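Local coordinates for protein alcohol dehydrogenase (Thermus thermophilus, PDB 2EIH) that probably acts as a zinc-binding, NAD(P)-dependent oxidoreductase of the medium-chain alcohol dehydrogenase family, converting alcohols and carbonyl compounds into each other, at residues Val46-Ala51 / Leu328-Arg333; Val158-Gly163 / Lys294-Pro299; Ala175-Ser180 / Val240-Ala245. One frame throughout, in Å; residues are numbered along the deposited sequence.

Interaction 1 of 3, residues Val46-Ala51 / Leu328-Arg333; sequences VRKGVA and LLEERR
Arg47 and Lys48, neighbours at the end of helix 41-48, both reach for the carboxylate of Glu330, Lys48 lying nearest OE2 and Arg47 NH1 over the carboxylate, between both oxygens. Arg47 NH1 lies 2.9 Å from Glu330 OE2, and Lys48 NZ lies 3.2 Å from the same oxygen, so two salt bridges make a small three-residue network. The arginine does not dock in the coplanar, bidentate pairing. Its guanidinium plane stands 83° to the carboxylate, and NH1 sits above the carboxylate face, also 3.0 Å from Glu330 OE1. Seen from the arginine, the carboxylate is at the edge of the guanidinium, near its plane. The arginine chain is extended through CG and CD, then bends at chi3 (60°), and chi4 turns the guanidinium further. Lys48, by contrast, runs straight out from CG and passes its last methylene alongside the acid, with CE 3.0 Å from Glu330 OE2.

Both helices probably belong to the catalytic domain of the medium-chain fold; helix 322-330 is the crossover between the parallel strands 313-318 and 337-341, a beta-alpha-beta unit. It ends in a Schellman motif with Arg332 at positive phi, while Gly49, also at positive phi, closes helix 41-48. Glu330 projects from a last helical turn toward another last turn. Arg47 is buried and its other nitrogens are engaged, NH2 with the carbonyl of Gly10 and NE with His326 ND1, which fixes the rotation of the guanidinium. With an alanine here in place of the glutamate, Lys48 NZ is likely to lose its counter-charge and Arg47 NH1 its carboxylate, though the NE and NH2 bonds would remain. Lys48 is more exposed, its NZ 6.9 Å from Arg332 NH2, a like charge.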
loop_
_atom_site.group_PDB
_atom_site.type_symbol
_atom_site.label_atom_id
_atom_site.label_comp_id
_atom_site.label_asym_id
_atom_site.label_seq_id
_atom_site.Cartn_x
_atom_site.Cartn_y
_atom_site.Cartn_z
ATOM N N VAL A 46 -33.120 -14.180 1.042
ATOM C CA VAL A 46 -34.145 -13.587 0.201
ATOM C C VAL A 46 -35.418 -14.413 0.312
ATOM O O VAL A 46 -36.515 -13.858 0.357
ATOM C CB VAL A 46 -33.705 -13.514 -1.271
ATOM C CG1 VAL A 46 -34.845 -12.986 -2.129
ATOM C CG2 VAL A 46 -32.498 -12.592 -1.395
ATOM N N ARG A 47 -35.277 -15.734 0.378
ATOM C CA ARG A 47 -36.444 -16.600 0.497
ATOM C C ARG A 47 -37.193 -16.364 1.806
ATOM O O ARG A 47 -38.416 -16.242 1.814
ATOM C CB ARG A 47 -36.043 -18.077 0.398
ATOM C CG ARG A 47 -37.166 -19.018 0.836
ATOM C CD ARG A 47 -36.843 -20.489 0.666
ATOM N NE ARG A 47 -35.676 -20.960 1.412
ATOM C CZ ARG A 47 -35.618 -21.154 2.727
ATOM N NH1 ARG A 47 -34.490 -21.596 3.268
ATOM N NH2 ARG A 47 -36.665 -20.904 3.500
ATOM N N LYS A 48 -36.462 -16.312 2.913
ATOM C CA LYS A 48 -37.083 -16.096 4.216
ATOM C C LYS A 48 -37.690 -14.706 4.349
ATOM O O LYS A 48 -38.623 -14.506 5.124
ATOM C CB LYS A 48 -36.067 -16.302 5.336
ATOM C CG LYS A 48 -35.705 -17.745 5.575
ATOM C CD LYS A 48 -34.715 -17.867 6.717
ATOM C CE LYS A 48 -34.575 -19.311 7.147
ATOM N NZ LYS A 48 -33.544 -19.481 8.204
ATOM N N GLY A 49 -37.161 -13.747 3.598
ATOM C CA GLY A 49 -37.680 -12.393 3.666
ATOM C C GLY A 49 -36.764 -11.483 4.460
ATOM O O GLY A 49 -37.013 -10.285 4.587
ATOM N N VAL A 50 -35.693 -12.059 4.989
ATOM C CA VAL A 50 -34.723 -11.316 5.768
ATOM C C VAL A 50 -33.950 -10.329 4.909
ATOM O O VAL A 50 -33.405 -9.349 5.411
ATOM C CB VAL A 50 -33.723 -12.265 6.423
ATOM C CG1 VAL A 50 -32.844 -11.500 7.396
ATOM C CG2 VAL A 50 -34.462 -13.388 7.125
ATOM N N ALA A 51 -33.900 -10.593 3.611
ATOM C CA ALA A 51 -33.185 -9.718 2.698
ATOM C C ALA A 51 -34.051 -9.312 1.519
ATOM O O ALA A 51 -34.953 -10.045 1.112
ATOM C CB ALA A 51 -31.923 -10.407 2.200
ATOM N N LEU A 328 -30.636 -28.646 2.424
ATOM C CA LEU A 328 -29.261 -29.115 2.525
ATOM C C LEU A 328 -28.295 -28.019 2.925
ATOM O O LEU A 328 -27.363 -28.242 3.697
ATOM C CB LEU A 328 -28.794 -29.682 1.190
ATOM C CG LEU A 328 -29.272 -31.067 0.802
ATOM C CD1 LEU A 328 -28.864 -31.344 -0.627
ATOM C CD2 LEU A 328 -28.677 -32.095 1.747
ATOM N N LEU A 329 -28.511 -26.832 2.379
ATOM C CA LEU A 329 -27.643 -25.700 2.653
ATOM C C LEU A 329 -27.874 -25.092 4.023
ATOM O O LEU A 329 -26.931 -24.704 4.705
ATOM C CB LEU A 329 -27.835 -24.631 1.582
ATOM C CG LEU A 329 -26.840 -23.480 1.655
ATOM C CD1 LEU A 329 -25.413 -24.013 1.563
ATOM C CD2 LEU A 329 -27.126 -22.515 0.517
ATOM N N GLU A 330 -29.135 -25.009 4.426
ATOM C CA GLU A 330 -29.462 -24.438 5.719
ATOM C C GLU A 330 -28.917 -25.234 6.892
ATOM O O GLU A 330 -28.641 -24.668 7.952
ATOM C CB GLU A 330 -30.973 -24.285 5.864
ATOM C CG GLU A 330 -31.547 -23.161 5.028
ATOM C CD GLU A 330 -32.967 -22.830 5.424
ATOM O OE1 GLU A 330 -33.842 -23.717 5.304
ATOM O OE2 GLU A 330 -33.203 -21.683 5.860
ATOM N N GLU A 331 -28.760 -26.542 6.708
ATOM C CA GLU A 331 -28.249 -27.398 7.775
ATOM C C GLU A 331 -26.719 -27.525 7.796
ATOM O O GLU A 331 -26.167 -28.272 8.608
ATOM C CB GLU A 331 -28.891 -28.789 7.682
ATOM C CG GLU A 331 -28.369 -29.676 6.557
ATOM C CD GLU A 331 -29.119 -31.013 6.451
ATOM O OE1 GLU A 331 -28.577 -31.964 5.838
ATOM O OE2 GLU A 331 -30.256 -31.107 6.968
ATOM N N ARG A 332 -26.048 -26.777 6.921
ATOM C CA ARG A 332 -24.586 -26.786 6.815
ATOM C C ARG A 332 -23.968 -28.178 6.973
ATOM O O ARG A 332 -22.923 -28.333 7.611
ATOM C CB ARG A 332 -23.957 -25.840 7.851
ATOM C CG ARG A 332 -23.825 -24.370 7.428
ATOM C CD ARG A 332 -25.016 -23.512 7.861
ATOM N NE ARG A 332 -24.822 -22.100 7.517
ATOM C CZ ARG A 332 -25.731 -21.145 7.706
ATOM N NH1 ARG A 332 -25.467 -19.890 7.360
ATOM N NH2 ARG A 332 -26.913 -21.443 8.233
ATOM N N ARG A 333 -24.597 -29.186 6.381
ATOM C CA ARG A 333 -24.085 -30.544 6.490
ATOM C C ARG A 333 -23.185 -30.905 5.317
ATOM O O ARG A 333 -22.101 -31.458 5.499
ATOM C CB ARG A 333 -25.248 -31.532 6.597
ATOM C CG ARG A 333 -24.828 -32.962 6.854
ATOM C CD ARG A 333 -26.018 -33.836 7.246
ATOM N NE ARG A 333 -26.968 -34.077 6.159
ATOM C CZ ARG A 333 -26.699 -34.775 5.058
ATOM N NH1 ARG A 333 -25.494 -35.306 4.883
ATOM N NH2 ARG A 333 -27.644 -34.960 4.140
#

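Interaction 2 of 3, residues Val158-Gly163 / Lys294-Pro299; sequences VVDKLG and KSRLFP
The guanidinium of Arg296 meets the carboxylate of Asp160 at its edge, not over a face: Asp160 CG lies in the guanidinium plane, beside the rim formed by NE and NH1. The two flat groups are not coplanar, their planes being 58° apart, so the usual two-pronged pairing is incomplete. One prong is a genuine bond. Arg296 NE donates to Asp160 OD2 over 3.2 Å with an N-H...O angle of 164°, the acceptor only slightly off the guanidinium plane, and OD2 receives it with its syn lone pair. The second prong is looser, Arg296 NH1 standing 3.5 Å from Asp160 OD1, as expected when one carboxylate oxygen is twisted away from the donor plane.

The conformations explain the reach. In both residues CG lies beside the backbone N, and Arg296 then bends at its second torsion (chi2 -70°) before extending to NE. The side chains approach from opposite directions at the surface, with Asp160 and Arg296 alone bridging the two segments. The Arg296 side chain also packs on Leu152 and Trp155 of helix 148-161, and Asp160 touches Trp155 as well, so the salt bridge lies along a side of that helix.

Behind Arg296 the chain is fixed at several points: Lys294 NZ pairs with Asp104, which lies in sequence between the zinc ligands Cys99 and Cys107, and Phe298 packs on Arg95 of the second subunit. Helix 148-161 leads into the first strand of the parallel nucleotide-binding sheet, and helix 297-306 follows its last strand, 285-288, on the way back to strand 313-318. A bridge from helix 148-161 to the 3-10 turn leading into helix 297-306 is consistent with the interdomain junction of medium-chain dehydrogenases, where the chain passes twice between the catalytic and Rossmann domains.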
loop_
_atom_site.group_PDB
_atom_site.type_symbol
_atom_site.label_atom_id
_atom_site.label_comp_id
_atom_site.label_asym_id
_atom_site.label_seq_id
_atom_site.Cartn_x
_atom_site.Cartn_y
_atom_site.Cartn_z
ATOM N N VAL A 158 -8.777 -12.839 1.786
ATOM C CA VAL A 158 -7.391 -13.313 1.818
ATOM C C VAL A 158 -6.384 -12.333 1.205
ATOM O O VAL A 158 -5.445 -11.895 1.864
ATOM C CB VAL A 158 -7.291 -14.685 1.085
ATOM C CG1 VAL A 158 -5.846 -15.171 1.034
ATOM C CG2 VAL A 158 -8.165 -15.708 1.804
ATOM N N VAL A 159 -6.599 -11.988 -0.058
ATOM C CA VAL A 159 -5.703 -11.091 -0.773
ATOM C C VAL A 159 -5.773 -9.598 -0.377
ATOM O O VAL A 159 -4.789 -9.044 0.109
ATOM C CB VAL A 159 -5.923 -11.262 -2.296
ATOM C CG1 VAL A 159 -4.942 -10.415 -3.077
ATOM C CG2 VAL A 159 -5.762 -12.728 -2.665
ATOM N N ASP A 160 -6.922 -8.954 -0.570
ATOM C CA ASP A 160 -7.069 -7.533 -0.242
ATOM C C ASP A 160 -7.177 -7.204 1.258
ATOM O O ASP A 160 -6.406 -6.405 1.777
ATOM C CB ASP A 160 -8.273 -6.952 -1.005
ATOM C CG ASP A 160 -8.182 -7.188 -2.518
ATOM O OD1 ASP A 160 -7.138 -6.837 -3.118
ATOM O OD2 ASP A 160 -9.152 -7.710 -3.113
ATOM N N LYS A 161 -8.125 -7.815 1.953
ATOM C CA LYS A 161 -8.321 -7.568 3.382
ATOM C C LYS A 161 -7.189 -8.056 4.283
ATOM O O LYS A 161 -6.594 -7.269 5.012
ATOM C CB LYS A 161 -9.627 -8.217 3.845
ATOM C CG LYS A 161 -10.762 -7.251 4.100
ATOM C CD LYS A 161 -11.101 -6.365 2.920
ATOM C CE LYS A 161 -12.295 -5.516 3.306
ATOM N NZ LYS A 161 -12.637 -4.434 2.361
ATOM N N LEU A 162 -6.894 -9.348 4.241
ATOM C CA LEU A 162 -5.851 -9.907 5.090
ATOM C C LEU A 162 -4.432 -9.726 4.557
ATOM O O LEU A 162 -3.462 -9.847 5.312
ATOM C CB LEU A 162 -6.109 -11.398 5.314
ATOM C CG LEU A 162 -7.414 -11.765 6.018
ATOM C CD1 LEU A 162 -7.743 -13.216 5.723
ATOM C CD2 LEU A 162 -7.304 -11.510 7.515
ATOM N N GLY A 163 -4.304 -9.444 3.262
ATOM C CA GLY A 163 -2.981 -9.283 2.681
ATOM C C GLY A 163 -2.093 -10.489 2.971
ATOM O O GLY A 163 -0.901 -10.340 3.257
ATOM N N LYS A 294 -15.343 -7.043 -9.464
ATOM C CA LYS A 294 -15.540 -7.914 -10.615
ATOM C C LYS A 294 -14.242 -8.302 -11.306
ATOM O O LYS A 294 -14.127 -9.387 -11.864
ATOM C CB LYS A 294 -16.452 -7.244 -11.640
ATOM C CG LYS A 294 -17.911 -7.274 -11.305
ATOM C CD LYS A 294 -18.737 -6.931 -12.539
ATOM C CE LYS A 294 -18.924 -5.429 -12.695
ATOM N NZ LYS A 294 -19.785 -4.884 -11.606
ATOM N N SER A 295 -13.270 -7.403 -11.276
ATOM C CA SER A 295 -11.985 -7.644 -11.923
ATOM C C SER A 295 -11.264 -8.859 -11.356
ATOM O O SER A 295 -10.493 -9.508 -12.053
ATOM C CB SER A 295 -11.093 -6.404 -11.785
ATOM O OG SER A 295 -10.873 -6.085 -10.410
ATOM N N ARG A 296 -11.530 -9.164 -10.093
ATOM C CA ARG A 296 -10.900 -10.294 -9.428
ATOM C C ARG A 296 -11.281 -11.658 -10.010
ATOM O O ARG A 296 -10.567 -12.632 -9.796
ATOM C CB ARG A 296 -11.248 -10.281 -7.941
ATOM C CG ARG A 296 -10.913 -8.976 -7.244
ATOM C CD ARG A 296 -9.408 -8.811 -7.126
ATOM N NE ARG A 296 -9.060 -7.641 -6.324
ATOM C CZ ARG A 296 -8.908 -6.416 -6.811
ATOM N NH1 ARG A 296 -8.594 -5.424 -5.993
ATOM N NH2 ARG A 296 -9.046 -6.194 -8.112
ATOM N N LEU A 297 -12.394 -11.732 -10.739
ATOM C CA LEU A 297 -12.842 -13.000 -11.310
ATOM C C LEU A 297 -11.919 -13.504 -12.413
ATOM O O LEU A 297 -11.908 -14.691 -12.730
ATOM C CB LEU A 297 -14.272 -12.872 -11.870
ATOM C CG LEU A 297 -15.263 -14.055 -11.715
ATOM C CD1 LEU A 297 -16.108 -14.211 -12.963
ATOM C CD2 LEU A 297 -14.521 -15.349 -11.418
ATOM N N PHE A 298 -11.154 -12.599 -13.013
ATOM C CA PHE A 298 -10.234 -12.971 -14.094
ATOM C C PHE A 298 -9.042 -13.783 -13.588
ATOM O O PHE A 298 -8.762 -14.870 -14.098
ATOM C CB PHE A 298 -9.775 -11.719 -14.842
ATOM C CG PHE A 298 -10.904 -10.981 -15.504
ATOM C CD1 PHE A 298 -11.735 -10.139 -14.762
ATOM C CD2 PHE A 298 -11.174 -11.167 -16.860
ATOM C CE1 PHE A 298 -12.826 -9.490 -15.357
ATOM C CE2 PHE A 298 -12.259 -10.525 -17.463
ATOM C CZ PHE A 298 -13.090 -9.681 -16.706
ATOM N N PRO A 299 -8.310 -13.267 -12.588
ATOM C CA PRO A 299 -7.184 -14.074 -12.110
ATOM C C PRO A 299 -7.674 -15.417 -11.536
ATOM O O PRO A 299 -7.047 -16.454 -11.739
ATOM C CB PRO A 299 -6.544 -13.183 -11.042
ATOM C CG PRO A 299 -7.676 -12.363 -10.547
ATOM C CD PRO A 299 -8.401 -12.005 -11.833
#

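Interaction 3 of 3, residues Ala175-Ser180 / Val240-Ala245; sequences AGSGVS and VDHTGA
The glycine-rich turn of a Rossmann fold, between strand 169-172 and helix 180-189, meets the ring of His242 just past strand 236-241. These strands are neighbours in the parallel sheet, the place where the strand order reverses direction, and in relatives the crevice at the C-terminal ends of these strands receives the dinucleotide; no cofactor is present in this structure.

Ser177 to Ser180 form a type II' turn with Gly178 at its second position, at positive phi. Its CA sits over one face of the imidazole, a CH-pi contact with Gly178 CA 4.2 Å from the centroid of the His242 ring and 27° off the normal. A CB on Gly178 would point at the ring and collide with His242 CD2, so glycine is required by the packing as well as favoured by the backbone. The backbone N of Val179 lies over the same face. On the opposite face, Thr243 CG2 stands 3.5 Å above the plane of the His242 ring, displaced toward the rim, so the ring is sandwiched between the turn and its own neighbour.

With chi1 69°, His242 CG lies between its backbone N and carbonyl carbon, which brings the ring back across the turn. At the base of the side chain, Val179 CG2 meets His242 CB at 3.9 Å, the two side chains sliding past each other in opposite directions. Val179 also packs on Thr150, Thr153 and Met157 of helix 148-161. At the ring's far end, Ser177 OG is 3.6 Å from His242 NE2.

Beyond the histidine, Asp241 shapes the bend through an Asx turn. Thr243 N donates to Asp241 OD2 at 3.0 Å from above the carboxylate plane, while Thr243 OG1 reaches that oxygen's syn lone pair at 3.0 Å.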
loop_
_atom_site.group_PDB
_atom_site.type_symbol
_atom_site.label_atom_id
_atom_site.label_comp_id
_atom_site.label_asym_id
_atom_site.label_seq_id
_atom_site.Cartn_x
_atom_site.Cartn_y
_atom_site.Cartn_z
ATOM N N ALA A 175 -14.315 -25.628 7.888
ATOM C CA ALA A 175 -14.028 -26.078 6.534
ATOM C C ALA A 175 -15.229 -26.703 5.821
ATOM O O ALA A 175 -16.066 -27.355 6.444
ATOM C CB ALA A 175 -12.870 -27.057 6.547
ATOM N N GLY A 176 -15.301 -26.491 4.508
ATOM C CA GLY A 176 -16.387 -27.035 3.704
ATOM C C GLY A 176 -17.628 -26.174 3.651
ATOM O O GLY A 176 -18.464 -26.312 2.754
ATOM N N SER A 177 -17.739 -25.273 4.615
ATOM C CA SER A 177 -18.890 -24.391 4.710
ATOM C C SER A 177 -18.541 -22.941 4.348
ATOM O O SER A 177 -17.520 -22.400 4.784
ATOM C CB SER A 177 -19.442 -24.467 6.136
ATOM O OG SER A 177 -20.673 -23.770 6.275
ATOM N N GLY A 178 -19.401 -22.327 3.541
ATOM C CA GLY A 178 -19.200 -20.949 3.130
ATOM C C GLY A 178 -18.028 -20.721 2.194
ATOM O O GLY A 178 -17.921 -21.352 1.136
ATOM N N VAL A 179 -17.136 -19.820 2.587
ATOM C CA VAL A 179 -15.976 -19.502 1.773
ATOM C C VAL A 179 -14.692 -20.206 2.193
ATOM O O VAL A 179 -13.636 -19.940 1.633
ATOM C CB VAL A 179 -15.728 -17.985 1.784
ATOM C CG1 VAL A 179 -16.861 -17.276 1.051
ATOM C CG2 VAL A 179 -15.649 -17.483 3.222
ATOM N N SER A 180 -14.782 -21.104 3.168
ATOM C CA SER A 180 -13.596 -21.808 3.649
ATOM C C SER A 180 -12.879 -22.608 2.553
ATOM O O SER A 180 -11.655 -22.546 2.438
ATOM C CB SER A 180 -13.955 -22.739 4.805
ATOM O OG SER A 180 -14.957 -23.658 4.454
ATOM N N VAL A 240 -9.621 -16.177 8.557
ATOM C CA VAL A 240 -10.774 -16.078 7.672
ATOM C C VAL A 240 -11.958 -16.705 8.388
ATOM O O VAL A 240 -11.972 -17.906 8.632
ATOM C CB VAL A 240 -10.555 -16.833 6.362
ATOM C CG1 VAL A 240 -11.772 -16.669 5.474
ATOM C CG2 VAL A 240 -9.303 -16.331 5.674
ATOM N N ASP A 241 -12.949 -15.888 8.717
ATOM C CA ASP A 241 -14.123 -16.365 9.426
ATOM C C ASP A 241 -15.417 -16.012 8.691
ATOM O O ASP A 241 -15.592 -14.879 8.251
ATOM C CB ASP A 241 -14.147 -15.752 10.825
ATOM C CG ASP A 241 -15.159 -16.412 11.723
ATOM O OD1 ASP A 241 -15.362 -15.941 12.857
ATOM O OD2 ASP A 241 -15.751 -17.414 11.293
ATOM N N HIS A 242 -16.329 -16.967 8.552
ATOM C CA HIS A 242 -17.592 -16.681 7.870
ATOM C C HIS A 242 -18.760 -17.051 8.764
ATOM O O HIS A 242 -19.910 -17.049 8.332
ATOM C CB HIS A 242 -17.708 -17.468 6.563
ATOM C CG HIS A 242 -17.865 -18.941 6.765
ATOM N ND1 HIS A 242 -16.807 -19.765 7.085
ATOM C CD2 HIS A 242 -18.962 -19.734 6.739
ATOM C CE1 HIS A 242 -17.244 -21.001 7.247
ATOM N NE2 HIS A 242 -18.551 -21.007 7.043
ATOM N N THR A 243 -18.461 -17.382 10.010
ATOM C CA THR A 243 -19.503 -17.754 10.943
ATOM C C THR A 243 -19.588 -16.727 12.066
ATOM O O THR A 243 -20.591 -16.019 12.197
ATOM C CB THR A 243 -19.240 -19.160 11.517
ATOM O OG1 THR A 243 -17.976 -19.190 12.196
ATOM C CG2 THR A 243 -19.226 -20.183 10.387
ATOM N N GLY A 244 -18.524 -16.632 12.860
ATOM C CA GLY A 244 -18.486 -15.685 13.961
ATOM C C GLY A 244 -19.723 -15.745 14.834
ATOM O O GLY A 244 -20.534 -16.665 14.727
ATOM N N ALA A 245 -19.860 -14.758 15.709
ATOM C CA ALA A 245 -21.005 -14.674 16.606
ATOM C C ALA A 245 -21.284 -15.987 17.330
ATOM O O ALA A 245 -22.429 -16.283 17.678
ATOM C CB ALA A 245 -22.239 -14.238 15.828
#

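From the N terminus, the chain first opens the loop of interaction 1 at helix 41-48, then that of interaction 2 at the end of helix 148-161, then that of interaction 3 at the turn 175-180. They close in reverse order, at 240-245, 294-299 and 328-333, nested without crossing. Interaction 3 is internal to the Rossmann sheet, interaction 2 joins the helix entering it to the 3-10 turn before the helix leaving it, and interaction 1 ties two catalytic-domain helices. Interaction 3 also touches both others: Arg332 CG lies 3.4 Å from Ser177 OG, and Leu162 CD1 3.5 Å from Val240 CG2. Interactions 1 and 2 do not touch, their nearest atoms about 18 Å apart.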